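PDB 2XU0: erythrocyte membrane protein 1 from Plasmodium falciparum, which probably binds host cell-surface receptors through extracellular domains, of which this chain is the N-terminal segment joined to the first Duffy-binding-like domain. Local coordinates for residues 168-173 with 269-274; 322-327 with 450-455; 329-334 with 378-383. The protein carries 10 engineered substitutions. All coordinates share one frame; numbering follows the deposited sequence.

Contact 1 (168-173 with 269-274) lies in the Duffy-binding part of the chain, whereas contact 2 (322-327 with 450-455) and contact 3 (329-334 with 378-383) both belong to the C-terminal subdomain. The centre of contact 1 is about 27 Å from that of contact 2 and about 31 Å from that of contact 3, and it touches neither. Contacts 2 and 3 follow one another along helix 311-338, their centres about 13 Å apart; F323 CD1 packs 3.5 Å from W383 CH2, and K327 CE lies 3.3 Å from Y380 OH. In sequence, contact 3 is nested inside the loop closed by contact 2. All three lie away from the magnesium and proline sites.

Contact 1: residues 168-173 with 269-274; sequences EGNYIV and TCSAPY
A buried helix-to-loop contact joins N170 and V173 on helix 154-175 to S271, A272 and P273, in the loop that leaves helix 249-268. No hydrogen bond crosses it, so close van der Waals fit does the work. S271 makes the central contact: its OG lies 3.3 Å from N170 CA, close against the helix backbone. G169 has no side chain on the flank that faces the loop, and S271 OG lies against its backbone, near G169 C. With chi1 at 58°, S271 OG sits between its own backbone N and carbonyl carbon, and a small hydroxyl suits this narrow place. N170 leans over the same serine, its ND2 3.7 Å from S271 CB, with the amide packed against the methylene.

One turn further on, V173 spreads its two methyls along the loop. V173 CG1 is 3.3 Å from S271 O and 3.8 Å from P273 CD, the methyl abutting the proline ring; V173 CG2 lies 3.8 Å from A272 CA. Branched V173, small A272 and the rigid ring of P273 leave little side-chain bulk between the backbones. The loop is shaped by a type I beta turn from T269 to A272, closed by A272 N to T269 O at 2.8 Å. Beyond the contact, K294 NZ hydrogen-bonds to the carbonyl oxygens of C270 and A272, and V173 also touches I188 of helix 186-204. A cysteine-bearing loop, bridged through C270 to C76 in a structure of this protein and laid against a helical bundle, is consistent with the cysteine-rich, largely helical Duffy-binding-like fold.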
loop_
_atom_site.group_PDB
_atom_site.type_symbol
_atom_site.label_atom_id
_atom_site.label_comp_id
_atom_site.label_asym_id
_atom_site.label_seq_id
_atom_site.Cartn_x
_atom_site.Cartn_y
_atom_site.Cartn_z
ATOM N N GLU A 168 -8.918 -1.830 -12.930
ATOM C CA GLU A 168 -7.874 -1.627 -11.904
ATOM C C GLU A 168 -7.049 -2.919 -11.720
ATOM O O GLU A 168 -5.814 -2.871 -11.710
ATOM C CB GLU A 168 -8.518 -1.169 -10.554
ATOM C CG GLU A 168 -7.518 -0.991 -9.413
ATOM C CD GLU A 168 -6.356 -0.036 -9.631
ATOM O OE1 GLU A 168 -6.496 0.909 -10.445
ATOM O OE2 GLU A 168 -5.332 -0.186 -8.925
ATOM N N GLY A 169 -7.756 -4.052 -11.590
ATOM C CA GLY A 169 -7.154 -5.378 -11.474
ATOM C C GLY A 169 -6.283 -5.703 -12.668
ATOM O O GLY A 169 -5.150 -6.175 -12.516
ATOM N N ASN A 170 -6.805 -5.405 -13.889
ATOM C CA ASN A 170 -6.026 -5.617 -15.107
ATOM C C ASN A 170 -4.746 -4.830 -15.079
ATOM O O ASN A 170 -3.688 -5.410 -15.329
ATOM C CB ASN A 170 -6.853 -5.323 -16.355
ATOM C CG ASN A 170 -6.779 -6.461 -17.336
ATOM O OD1 ASN A 170 -5.691 -6.931 -17.713
ATOM N ND2 ASN A 170 -7.931 -6.991 -17.691
ATOM N N TYR A 171 -4.793 -3.536 -14.653
ATOM C CA TYR A 171 -3.543 -2.778 -14.581
ATOM C C TYR A 171 -2.601 -3.435 -13.594
ATOM O O TYR A 171 -1.445 -3.667 -13.935
ATOM C CB TYR A 171 -3.727 -1.267 -14.234
ATOM C CG TYR A 171 -2.376 -0.653 -13.909
ATOM C CD1 TYR A 171 -1.532 -0.209 -14.922
ATOM C CD2 TYR A 171 -1.863 -0.698 -12.614
ATOM C CE1 TYR A 171 -0.224 0.201 -14.651
ATOM C CE2 TYR A 171 -0.548 -0.331 -12.339
ATOM C CZ TYR A 171 0.255 0.157 -13.355
ATOM O OH TYR A 171 1.537 0.555 -13.079
ATOM N N ILE A 172 -3.076 -3.682 -12.324
ATOM C CA ILE A 172 -2.199 -4.230 -11.280
ATOM C C ILE A 172 -1.518 -5.486 -11.750
ATOM O O ILE A 172 -0.300 -5.607 -11.638
ATOM C CB ILE A 172 -2.924 -4.456 -9.899
ATOM C CG1 ILE A 172 -3.476 -3.147 -9.250
ATOM C CG2 ILE A 172 -2.086 -5.316 -8.934
ATOM C CD1 ILE A 172 -2.499 -2.136 -8.855
ATOM N N VAL A 173 -2.311 -6.448 -12.227
ATOM C CA VAL A 173 -1.779 -7.749 -12.671
ATOM C C VAL A 173 -0.769 -7.580 -13.798
ATOM O O VAL A 173 0.264 -8.251 -13.790
ATOM C CB VAL A 173 -2.927 -8.713 -13.066
ATOM C CG1 VAL A 173 -2.391 -9.959 -13.783
ATOM C CG2 VAL A 173 -3.754 -9.098 -11.850
ATOM N N THR A 269 -10.516 -9.498 -9.495
ATOM C CA THR A 269 -9.632 -10.638 -9.763
ATOM C C THR A 269 -9.888 -11.332 -11.130
ATOM O O THR A 269 -9.224 -12.330 -11.403
ATOM C CB THR A 269 -9.714 -11.667 -8.639
ATOM O OG1 THR A 269 -11.089 -12.008 -8.484
ATOM C CG2 THR A 269 -9.098 -11.187 -7.340
ATOM N N CYS A 270 -10.805 -10.806 -11.984
ATOM C CA CYS A 270 -11.089 -11.342 -13.349
ATOM C C CYS A 270 -9.800 -11.753 -14.098
ATOM O O CYS A 270 -9.731 -12.849 -14.652
ATOM C CB CYS A 270 -11.921 -10.360 -14.186
ATOM S SG CYS A 270 -13.667 -10.242 -13.729
ATOM N N SER A 271 -8.772 -10.882 -14.071
ATOM C CA SER A 271 -7.487 -11.082 -14.763
ATOM C C SER A 271 -6.379 -11.588 -13.875
ATOM O O SER A 271 -5.226 -11.618 -14.309
ATOM C CB SER A 271 -7.037 -9.772 -15.409
ATOM O OG SER A 271 -6.926 -8.760 -14.420
ATOM N N ALA A 272 -6.687 -11.939 -12.623
ATOM C CA ALA A 272 -5.637 -12.373 -11.703
ATOM C C ALA A 272 -5.028 -13.674 -12.209
ATOM O O ALA A 272 -5.769 -14.505 -12.745
ATOM C CB ALA A 272 -6.196 -12.540 -10.290
ATOM N N PRO A 273 -3.688 -13.844 -12.139
ATOM C CA PRO A 273 -3.085 -15.093 -12.635
ATOM C C PRO A 273 -3.665 -16.301 -11.927
ATOM O O PRO A 273 -4.014 -16.201 -10.740
ATOM C CB PRO A 273 -1.608 -14.947 -12.264
ATOM C CG PRO A 273 -1.398 -13.497 -12.072
ATOM C CD PRO A 273 -2.670 -12.972 -11.522
ATOM N N TYR A 274 -3.766 -17.443 -12.645
ATOM C CA TYR A 274 -4.263 -18.688 -12.047
ATOM C C TYR A 274 -3.436 -19.099 -10.839
ATOM O O TYR A 274 -3.997 -19.423 -9.807
ATOM C CB TYR A 274 -4.342 -19.852 -13.055
ATOM C CG TYR A 274 -4.931 -21.096 -12.420
ATOM C CD1 TYR A 274 -6.300 -21.197 -12.174
ATOM C CD2 TYR A 274 -4.109 -22.133 -11.976
ATOM C CE1 TYR A 274 -6.843 -22.322 -11.557
ATOM C CE2 TYR A 274 -4.642 -23.265 -11.355
ATOM C CZ TYR A 274 -6.011 -23.359 -11.160
ATOM O OH TYR A 274 -6.545 -24.469 -10.551
#

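Contact 2: residues 322-327 with 450-455; sequences EFCRIK and NKIDFN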
loop_
_atom_site.group_PDB
_atom_site.type_symbol
_atom_site.label_atom_id
_atom_site.label_comp_id
_atom_site.label_asym_id
_atom_site.label_seq_id
_atom_site.Cartn_x
_atom_site.Cartn_y
_atom_site.Cartn_z
ATOM N N GLU A 322 7.104 -1.017 0.201
ATOM C CA GLU A 322 7.601 -0.461 -1.065
ATOM C C GLU A 322 8.913 0.238 -0.880
ATOM O O GLU A 322 9.733 0.184 -1.788
ATOM C CB GLU A 322 6.563 0.471 -1.719
ATOM C CG GLU A 322 5.393 -0.308 -2.290
ATOM C CD GLU A 322 5.757 -1.160 -3.493
ATOM O OE1 GLU A 322 5.848 -0.591 -4.607
ATOM O OE2 GLU A 322 6.026 -2.374 -3.314
ATOM N N PHE A 323 9.143 0.872 0.303
ATOM C CA PHE A 323 10.417 1.521 0.639
ATOM C C PHE A 323 11.498 0.429 0.698
ATOM O O PHE A 323 12.550 0.570 0.072
ATOM C CB PHE A 323 10.342 2.285 2.017
ATOM C CG PHE A 323 11.697 2.577 2.641
ATOM C CD1 PHE A 323 12.569 3.503 2.060
ATOM C CD2 PHE A 323 12.152 1.843 3.733
ATOM C CE1 PHE A 323 13.850 3.710 2.589
ATOM C CE2 PHE A 323 13.431 2.067 4.270
ATOM C CZ PHE A 323 14.272 2.986 3.684
ATOM N N CYS A 324 11.251 -0.646 1.477
ATOM C CA CYS A 324 12.209 -1.756 1.649
ATOM C C CYS A 324 12.480 -2.473 0.315
ATOM O O CYS A 324 13.627 -2.839 0.035
ATOM C CB CYS A 324 11.702 -2.730 2.702
ATOM S SG CYS A 324 11.677 -2.063 4.387
ATOM N N ARG A 325 11.431 -2.679 -0.490
ATOM C CA ARG A 325 11.541 -3.352 -1.788
ATOM C C ARG A 325 12.422 -2.519 -2.723
ATOM O O ARG A 325 13.419 -3.039 -3.197
ATOM C CB ARG A 325 10.165 -3.621 -2.399
ATOM C CG ARG A 325 10.228 -4.251 -3.804
ATOM C CD ARG A 325 8.848 -4.460 -4.397
ATOM N NE ARG A 325 8.253 -3.222 -4.907
ATOM C CZ ARG A 325 8.493 -2.699 -6.110
ATOM N NH1 ARG A 325 9.346 -3.284 -6.937
ATOM N NH2 ARG A 325 7.895 -1.580 -6.483
ATOM N N ILE A 326 12.083 -1.220 -2.915
ATOM C CA ILE A 326 12.820 -0.258 -3.738
ATOM C C ILE A 326 14.251 -0.029 -3.243
ATOM O O ILE A 326 15.151 0.096 -4.075
ATOM C CB ILE A 326 12.019 1.069 -3.993
ATOM C CG1 ILE A 326 10.665 0.829 -4.738
ATOM C CG2 ILE A 326 12.839 2.143 -4.694
ATOM C CD1 ILE A 326 10.776 -0.007 -6.000
ATOM N N LYS A 327 14.465 0.037 -1.918
ATOM C CA LYS A 327 15.793 0.212 -1.329
ATOM C C LYS A 327 16.754 -0.889 -1.811
ATOM O O LYS A 327 17.910 -0.591 -2.134
ATOM C CB LYS A 327 15.735 0.249 0.214
ATOM C CG LYS A 327 17.086 0.519 0.879
ATOM C CD LYS A 327 16.977 0.518 2.409
ATOM C CE LYS A 327 18.330 0.750 3.018
ATOM N NZ LYS A 327 18.286 0.803 4.501
ATOM N N ASN A 450 22.784 -4.302 7.601
ATOM C CA ASN A 450 21.713 -3.709 6.791
ATOM C C ASN A 450 20.277 -4.175 7.137
ATOM O O ASN A 450 19.419 -4.245 6.249
ATOM C CB ASN A 450 22.021 -3.844 5.285
ATOM C CG ASN A 450 22.220 -5.260 4.796
ATOM O OD1 ASN A 450 23.315 -5.639 4.377
ATOM N ND2 ASN A 450 21.161 -6.061 4.789
ATOM N N LYS A 451 20.016 -4.472 8.422
ATOM C CA LYS A 451 18.681 -4.868 8.839
ATOM C C LYS A 451 17.807 -3.627 9.004
ATOM O O LYS A 451 18.245 -2.634 9.586
ATOM C CB LYS A 451 18.687 -5.780 10.095
ATOM C CG LYS A 451 19.247 -5.173 11.396
ATOM C CD LYS A 451 18.155 -4.673 12.368
ATOM C CE LYS A 451 17.758 -5.675 13.432
ATOM N NZ LYS A 451 16.850 -6.729 12.902
ATOM N N ILE A 452 16.582 -3.673 8.459
ATOM C CA ILE A 452 15.627 -2.580 8.553
ATOM C C ILE A 452 15.118 -2.486 9.983
ATOM O O ILE A 452 14.670 -3.494 10.538
ATOM C CB ILE A 452 14.464 -2.782 7.546
ATOM C CG1 ILE A 452 14.956 -2.788 6.057
ATOM C CG2 ILE A 452 13.339 -1.789 7.794
ATOM C CD1 ILE A 452 15.480 -1.435 5.439
ATOM N N ASP A 453 15.209 -1.279 10.587
ATOM C CA ASP A 453 14.709 -1.002 11.936
ATOM C C ASP A 453 14.221 0.422 11.970
ATOM O O ASP A 453 15.023 1.365 12.113
ATOM C CB ASP A 453 15.746 -1.301 13.034
ATOM C CG ASP A 453 15.227 -1.186 14.473
ATOM O OD1 ASP A 453 14.029 -0.887 14.658
ATOM O OD2 ASP A 453 16.010 -1.419 15.404
ATOM N N PHE A 454 12.894 0.578 11.826
ATOM C CA PHE A 454 12.203 1.863 11.827
ATOM C C PHE A 454 12.313 2.590 13.168
ATOM O O PHE A 454 12.113 3.813 13.210
ATOM C CB PHE A 454 10.773 1.752 11.298
ATOM C CG PHE A 454 10.746 1.388 9.818
ATOM C CD1 PHE A 454 11.220 2.280 8.852
ATOM C CD2 PHE A 454 10.259 0.153 9.397
ATOM C CE1 PHE A 454 11.196 1.944 7.485
ATOM C CE2 PHE A 454 10.259 -0.197 8.043
ATOM C CZ PHE A 454 10.720 0.701 7.094
ATOM N N ASN A 455 12.654 1.838 14.254
ATOM C CA ASN A 455 12.895 2.399 15.582
ATOM C C ASN A 455 14.328 2.969 15.682
ATOM O O ASN A 455 14.664 3.571 16.681
ATOM C CB ASN A 455 12.635 1.363 16.688
ATOM C CG ASN A 455 11.189 1.031 16.882
ATOM O OD1 ASN A 455 10.774 -0.141 16.899
ATOM N ND2 ASN A 455 10.373 2.044 16.976
HETATM O O HOH W 1 18.713 -2.216 4.545
#
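A chi1 of 161° swings the F323 ring opposite the backbone N and out from helix 311-338 toward F454, which turns its own ring back to meet it by holding CG anti to the carbonyl carbon (chi1 -67°). The two side chains slide past each other in opposite directions, and F323 CD2 arrives at the edge of the F454 ring, 3.8 Å from F454 CZ. Large flat side chains suit this position because neighbours also surround them: W319, W383 and F461 meet the F323 ring, and L433 and L436 of helix 429-437 touch F454.

C324 is next along the helix. Its SG is 3.8 Å from I452 CG1 and equally near CG2, so the sulfur rests against both branches of the isoleucine. C324 SG also makes an oblique sulfur-aromatic contact with F454, 4.0 Å from F454 CZ. C324 is disulfide-bonded to C442 of helix 440-443, and I452 and F454 touch both cysteines, so apolar groups lie against the bridge.

K327 closes the other end. Its straight chain carries NZ past the I452 methyl, K327 NZ lying 3.7 Å from I452 CD1, to its polar partners: the backbone O of T460 and a water that bridges to N450 O. No direct hydrogen bond joins the two segments, although bonds from D453 to T460 and from F454 to N437 help hold the surroundings. The chemistry implies that apolar burial over an interhelix disulfide joins loop to helix, with an ammonium held by the T460 carbonyl and a bridging water at one end.

Contact 3: residues 329-334 with 378-383; sequences IKIDKV and IKYNEW
K330, I331 and V334 of helix 311-338 pack on Y380 and W383 of helix 371-407 in an antiparallel helix pair, part of the long-helix architecture of the C-terminal Duffy-binding-like subdomain. The short axes run at 162°, 10.4 Å apart at closest approach; at this separation the Y380 side chain spans from one helix to the other and makes the most extensive contact.

Y380 has CG anti to the backbone N (chi1 178°), and the ring extends across to the neighbouring helix. K330 CB comes to the ring edge, 3.7 Å from Y380 CD1, while V334 crosses the tyrosine at about a right angle, its CG2 3.6 Å from Y380 CB. The chi1 and chi2 of I331 together bring its CD1 to 3.1 Å from Y380 OH, a tight approach. Branched isoleucine and valine thus match the two ends of one long aromatic side chain.

W383 offers its indole face to the lysine, a suitable surface for both methylenes and positive charge. K330 CD lies over this face near the rim, and K330 NZ makes a cation-pi contact 4.5 Å from the centroid of the five-membered ring. A bend at chi4 (-99°) turns NZ aside from the line of the chain; its salt bridge is with E107, outside the pair. Directly over the five-membered ring of W383 sits K330 CE, 3.6 Å from the centroid and on the ring normal, in a CH-pi contact.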
loop_
_atom_site.group_PDB
_atom_site.type_symbol
_atom_site.label_atom_id
_atom_site.label_comp_id
_atom_site.label_asym_id
_atom_site.label_seq_id
_atom_site.Cartn_x
_atom_site.Cartn_y
_atom_site.Cartn_z
ATOM N N ILE A 329 16.571 -2.565 -4.659
ATOM C CA ILE A 329 16.867 -2.253 -6.058
ATOM C C ILE A 329 17.928 -1.143 -6.173
ATOM O O ILE A 329 18.868 -1.259 -6.977
ATOM C CB ILE A 329 15.581 -1.882 -6.814
ATOM C CG1 ILE A 329 14.645 -3.115 -6.965
ATOM C CG2 ILE A 329 15.909 -1.214 -8.179
ATOM C CD1 ILE A 329 13.206 -2.761 -7.371
ATOM N N LYS A 330 17.784 -0.084 -5.358
ATOM C CA LYS A 330 18.693 1.056 -5.388
ATOM C C LYS A 330 20.070 0.717 -4.856
ATOM O O LYS A 330 21.039 1.173 -5.442
ATOM C CB LYS A 330 18.087 2.280 -4.692
ATOM C CG LYS A 330 16.808 2.710 -5.337
ATOM C CD LYS A 330 16.438 4.124 -5.008
ATOM C CE LYS A 330 15.226 4.511 -5.820
ATOM N NZ LYS A 330 15.575 5.300 -7.026
ATOM N N ILE A 331 20.173 -0.110 -3.795
ATOM C CA ILE A 331 21.464 -0.529 -3.228
ATOM C C ILE A 331 22.291 -1.314 -4.266
ATOM O O ILE A 331 23.500 -1.098 -4.373
ATOM C CB ILE A 331 21.293 -1.297 -1.891
ATOM C CG1 ILE A 331 20.833 -0.374 -0.742
ATOM C CG2 ILE A 331 22.541 -2.142 -1.506
ATOM C CD1 ILE A 331 21.830 0.603 -0.233
ATOM N N ASP A 332 21.619 -2.207 -5.024
ATOM C CA ASP A 332 22.207 -3.022 -6.092
ATOM C C ASP A 332 22.813 -2.172 -7.206
ATOM O O ASP A 332 23.909 -2.494 -7.673
ATOM C CB ASP A 332 21.190 -4.040 -6.640
ATOM C CG ASP A 332 20.900 -5.187 -5.689
ATOM O OD1 ASP A 332 19.814 -5.800 -5.813
ATOM O OD2 ASP A 332 21.761 -5.476 -4.816
ATOM N N LYS A 333 22.138 -1.060 -7.581
ATOM C CA LYS A 333 22.634 -0.132 -8.598
ATOM C C LYS A 333 23.832 0.646 -8.067
ATOM O O LYS A 333 24.771 0.929 -8.822
ATOM C CB LYS A 333 21.521 0.816 -9.081
ATOM C CG LYS A 333 21.458 0.975 -10.595
ATOM C CD LYS A 333 22.435 2.031 -11.122
ATOM C CE LYS A 333 22.444 2.138 -12.631
ATOM N NZ LYS A 333 23.267 1.075 -13.262
ATOM N N VAL A 334 23.817 0.978 -6.764
ATOM C CA VAL A 334 24.938 1.668 -6.112
ATOM C C VAL A 334 26.141 0.708 -6.059
ATOM O O VAL A 334 27.260 1.104 -6.412
ATOM C CB VAL A 334 24.552 2.218 -4.712
ATOM C CG1 VAL A 334 25.783 2.567 -3.882
ATOM C CG2 VAL A 334 23.616 3.416 -4.841
ATOM N N ILE A 378 25.264 10.078 -4.491
ATOM C CA ILE A 378 24.575 11.374 -4.407
ATOM C C ILE A 378 23.082 11.158 -4.681
ATOM O O ILE A 378 22.259 11.585 -3.875
ATOM C CB ILE A 378 25.204 12.425 -5.376
ATOM C CG1 ILE A 378 26.634 12.875 -4.935
ATOM C CG2 ILE A 378 24.255 13.608 -5.671
ATOM C CD1 ILE A 378 26.778 14.074 -3.959
ATOM N N LYS A 379 22.753 10.473 -5.799
ATOM C CA LYS A 379 21.401 10.126 -6.209
ATOM C C LYS A 379 20.672 9.233 -5.165
ATOM O O LYS A 379 19.492 9.475 -4.858
ATOM C CB LYS A 379 21.428 9.415 -7.566
ATOM C CG LYS A 379 21.166 10.321 -8.765
ATOM C CD LYS A 379 21.528 9.626 -10.086
ATOM C CE LYS A 379 20.369 8.883 -10.714
ATOM N NZ LYS A 379 20.799 8.098 -11.901
ATOM N N TYR A 380 21.366 8.208 -4.642
ATOM C CA TYR A 380 20.819 7.304 -3.626
ATOM C C TYR A 380 20.549 8.097 -2.341
ATOM O O TYR A 380 19.499 7.930 -1.736
ATOM C CB TYR A 380 21.790 6.134 -3.325
ATOM C CG TYR A 380 21.287 5.204 -2.242
ATOM C CD1 TYR A 380 20.294 4.263 -2.508
ATOM C CD2 TYR A 380 21.749 5.310 -0.934
ATOM C CE1 TYR A 380 19.792 3.430 -1.504
ATOM C CE2 TYR A 380 21.266 4.473 0.076
ATOM C CZ TYR A 380 20.275 3.545 -0.212
ATOM O OH TYR A 380 19.795 2.719 0.775
ATOM N N ASN A 381 21.475 8.957 -1.937
ATOM C CA ASN A 381 21.268 9.753 -0.722
ATOM C C ASN A 381 20.084 10.722 -0.858
ATOM O O ASN A 381 19.423 10.953 0.147
ATOM C CB ASN A 381 22.525 10.521 -0.313
ATOM C CG ASN A 381 23.714 9.667 0.040
ATOM O OD1 ASN A 381 23.604 8.468 0.323
ATOM N ND2 ASN A 381 24.889 10.279 0.013
ATOM N N GLU A 382 19.801 11.270 -2.069
ATOM C CA GLU A 382 18.653 12.184 -2.199
ATOM C C GLU A 382 17.328 11.433 -1.983
ATOM O O GLU A 382 16.447 11.935 -1.266
ATOM C CB GLU A 382 18.637 13.029 -3.487
ATOM C CG GLU A 382 18.355 12.355 -4.818
ATOM C CD GLU A 382 18.208 13.332 -5.973
ATOM O OE1 GLU A 382 18.279 12.887 -7.141
ATOM O OE2 GLU A 382 18.026 14.545 -5.711
ATOM N N TRP A 383 17.223 10.206 -2.565
ATOM C CA TRP A 383 16.043 9.357 -2.385
ATOM C C TRP A 383 15.856 9.012 -0.919
ATOM O O TRP A 383 14.753 9.166 -0.427
ATOM C CB TRP A 383 16.137 8.092 -3.238
ATOM C CG TRP A 383 14.973 7.163 -3.063
ATOM C CD1 TRP A 383 13.742 7.259 -3.646
ATOM C CD2 TRP A 383 14.956 5.967 -2.279
ATOM N NE1 TRP A 383 12.952 6.205 -3.253
ATOM C CE2 TRP A 383 13.683 5.380 -2.436
ATOM C CE3 TRP A 383 15.922 5.294 -1.507
ATOM C CZ2 TRP A 383 13.320 4.198 -1.778
ATOM C CZ3 TRP A 383 15.572 4.102 -0.887
ATOM C CH2 TRP A 383 14.284 3.570 -1.021
#